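Local coordinates for protein arylalkylamine N-Acetyltransferase 2 (Aedes aegypti, PDB 4FD6) that probably transfers acyl groups from acyl-CoA to arylalkylamines, for example acetyl to dopamine and long-chain fatty acyl groups to serotonin, at residues E34-A39 and Q203-D208. Numbering follows the deposited sequence.
Sequences EPLNKA and QIFVVD
L36 and F205 meet in a CH-pi contact that joins two elements of the GNAT fold, the short helix 35-39 and the loop between strands 186-192 and 213-220, illustrating how a helix and an irregular segment can associate without one direct hydrogen bond. The close packing centres on A39, L36, F205 and V207, with A39 CB to V206 O, 3.4 Å, the nearest approach. L36 CD2 sits over one face of the phenyl ring, 3.8 Å from its centroid, while I204 CG2 lies against the opposite face and A39 CB approaches the edge. CG of F205 is anti to the carbonyl carbon, beside the backbone N (chi1 -60°), which places the ring between L36 and I204; the side chain also touches I108 and L111 of helix 103-116. V207 extends this apolar patch, its CG1 3.9 Å from P35 CB and its CG2 against A39 CB.

Toward solvent the contact loosens. K38 pairs with D33 in a salt bridge; its NZ lies 4.3 Å from D208 OD1, probably a modest attraction but beyond a salt bridge. Water joins the backbones at two separate places: one molecule beside D208 bonds P35 O and, weakly, D208 N; the other donates to A39 O and accepts from V206 N, both at 2.8 Å.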
loop_
_atom_site.group_PDB
_atom_site.type_symbol
_atom_site.label_atom_id
_atom_site.label_comp_id
_atom_site.label_asym_id
_atom_site.label_seq_id
_atom_site.Cartn_x
_atom_site.Cartn_y
_atom_site.Cartn_z
ATOM N N GLU A 34 4.131 -7.203 -6.825
ATOM C CA GLU A 34 4.630 -6.231 -5.849
ATOM C C GLU A 34 6.073 -6.620 -5.485
ATOM O O GLU A 34 6.364 -7.798 -5.326
ATOM C CB GLU A 34 3.718 -6.226 -4.610
ATOM C CG GLU A 34 4.017 -5.149 -3.576
ATOM C CD GLU A 34 5.119 -5.542 -2.588
ATOM O OE1 GLU A 34 5.260 -6.745 -2.295
ATOM O OE2 GLU A 34 5.842 -4.649 -2.097
ATOM N N PRO A 35 6.987 -5.639 -5.382
ATOM C CA PRO A 35 8.422 -5.949 -5.230
ATOM C C PRO A 35 8.802 -6.963 -4.121
ATOM O O PRO A 35 9.579 -7.899 -4.372
ATOM C CB PRO A 35 9.064 -4.572 -4.955
ATOM C CG PRO A 35 8.003 -3.552 -5.139
ATOM C CD PRO A 35 6.759 -4.208 -5.658
ATOM N N LEU A 36 8.269 -6.783 -2.917
ATOM C CA LEU A 36 8.621 -7.673 -1.815
ATOM C C LEU A 36 7.926 -9.032 -1.957
ATOM O O LEU A 36 8.543 -10.066 -1.740
ATOM C CB LEU A 36 8.294 -7.039 -0.465
ATOM C CG LEU A 36 9.026 -5.749 -0.098
ATOM C CD1 LEU A 36 8.623 -5.282 1.283
ATOM C CD2 LEU A 36 10.536 -5.941 -0.193
ATOM N N ASN A 37 6.647 -9.028 -2.324
ATOM C CA ASN A 37 5.942 -10.293 -2.556
ATOM C C ASN A 37 6.708 -11.121 -3.578
ATOM O O ASN A 37 6.917 -12.319 -3.397
ATOM C CB ASN A 37 4.516 -10.051 -3.061
ATOM C CG ASN A 37 3.641 -9.383 -2.031
ATOM O OD1 ASN A 37 4.003 -9.303 -0.855
ATOM N ND2 ASN A 37 2.463 -8.917 -2.456
ATOM N N LYS A 38 7.127 -10.462 -4.654
ATOM C CA LYS A 38 7.846 -11.135 -5.721
ATOM C C LYS A 38 9.184 -11.689 -5.237
ATOM O O LYS A 38 9.557 -12.829 -5.569
ATOM C CB LYS A 38 8.064 -10.184 -6.899
ATOM C CG LYS A 38 8.652 -10.868 -8.135
ATOM C CD LYS A 38 9.021 -9.873 -9.215
ATOM C CE LYS A 38 7.811 -9.110 -9.697
ATOM N NZ LYS A 38 8.154 -8.133 -10.773
ATOM N N ALA A 39 9.905 -10.885 -4.458
ATOM C CA ALA A 39 11.228 -11.274 -3.969
ATOM C C ALA A 39 11.203 -12.574 -3.154
ATOM O O ALA A 39 12.179 -13.335 -3.140
ATOM C CB ALA A 39 11.829 -10.148 -3.142
ATOM N N GLN A 203 21.132 -10.867 1.444
ATOM C CA GLN A 203 19.895 -10.087 1.401
ATOM C C GLN A 203 18.681 -10.938 1.767
ATOM O O GLN A 203 18.569 -12.090 1.348
ATOM C CB GLN A 203 19.687 -9.456 0.023
ATOM C CG GLN A 203 20.593 -8.277 -0.268
ATOM C CD GLN A 203 20.433 -7.742 -1.674
ATOM O OE1 GLN A 203 21.421 -7.497 -2.367
ATOM N NE2 GLN A 203 19.183 -7.534 -2.098
ATOM N N ILE A 204 17.773 -10.361 2.547
ATOM C CA ILE A 204 16.501 -10.997 2.844
ATOM C C ILE A 204 15.576 -10.886 1.628
ATOM O O ILE A 204 14.868 -11.834 1.268
ATOM C CB ILE A 204 15.839 -10.365 4.093
ATOM C CG1 ILE A 204 16.657 -10.704 5.344
ATOM C CG2 ILE A 204 14.393 -10.853 4.231
ATOM C CD1 ILE A 204 16.200 -10.011 6.615
ATOM N N PHE A 205 15.594 -9.716 0.997
ATOM C CA PHE A 205 14.831 -9.483 -0.223
ATOM C C PHE A 205 15.775 -9.158 -1.369
ATOM O O PHE A 205 16.425 -8.109 -1.364
ATOM C CB PHE A 205 13.864 -8.309 -0.050
ATOM C CG PHE A 205 12.861 -8.504 1.053
ATOM C CD1 PHE A 205 11.788 -9.360 0.884
ATOM C CD2 PHE A 205 12.995 -7.834 2.255
ATOM C CE1 PHE A 205 10.862 -9.542 1.896
ATOM C CE2 PHE A 205 12.073 -8.019 3.280
ATOM C CZ PHE A 205 11.005 -8.870 3.089
ATOM N N VAL A 206 15.842 -10.043 -2.357
ATOM C CA VAL A 206 16.545 -9.721 -3.594
ATOM C C VAL A 206 15.506 -9.199 -4.579
ATOM O O VAL A 206 14.633 -9.942 -5.034
ATOM C CB VAL A 206 17.300 -10.934 -4.179
ATOM C CG1 VAL A 206 17.891 -10.590 -5.538
ATOM C CG2 VAL A 206 18.382 -11.391 -3.219
ATOM N N VAL A 207 15.584 -7.908 -4.881
ATOM C CA VAL A 207 14.487 -7.236 -5.561
ATOM C C VAL A 207 14.862 -6.795 -6.974
ATOM O O VAL A 207 15.972 -6.344 -7.219
ATOM C CB VAL A 207 13.971 -6.031 -4.732
ATOM C CG1 VAL A 207 12.828 -5.349 -5.443
ATOM C CG2 VAL A 207 13.529 -6.492 -3.340
ATOM N N ASP A 208 13.927 -6.929 -7.907
ATOM C CA ASP A 208 14.197 -6.588 -9.297
ATOM C C ASP A 208 14.260 -5.083 -9.500
ATOM O O ASP A 208 13.448 -4.348 -8.944
ATOM C CB ASP A 208 13.125 -7.180 -10.217
ATOM C CG ASP A 208 13.196 -8.692 -10.310
ATOM O OD1 ASP A 208 12.270 -9.288 -10.899
ATOM O OD2 ASP A 208 14.169 -9.288 -9.794
HETATM O O HOH W 1 11.024 -8.039 -6.742
HETATM O O HOH W 2 14.563 -12.546 -1.949
#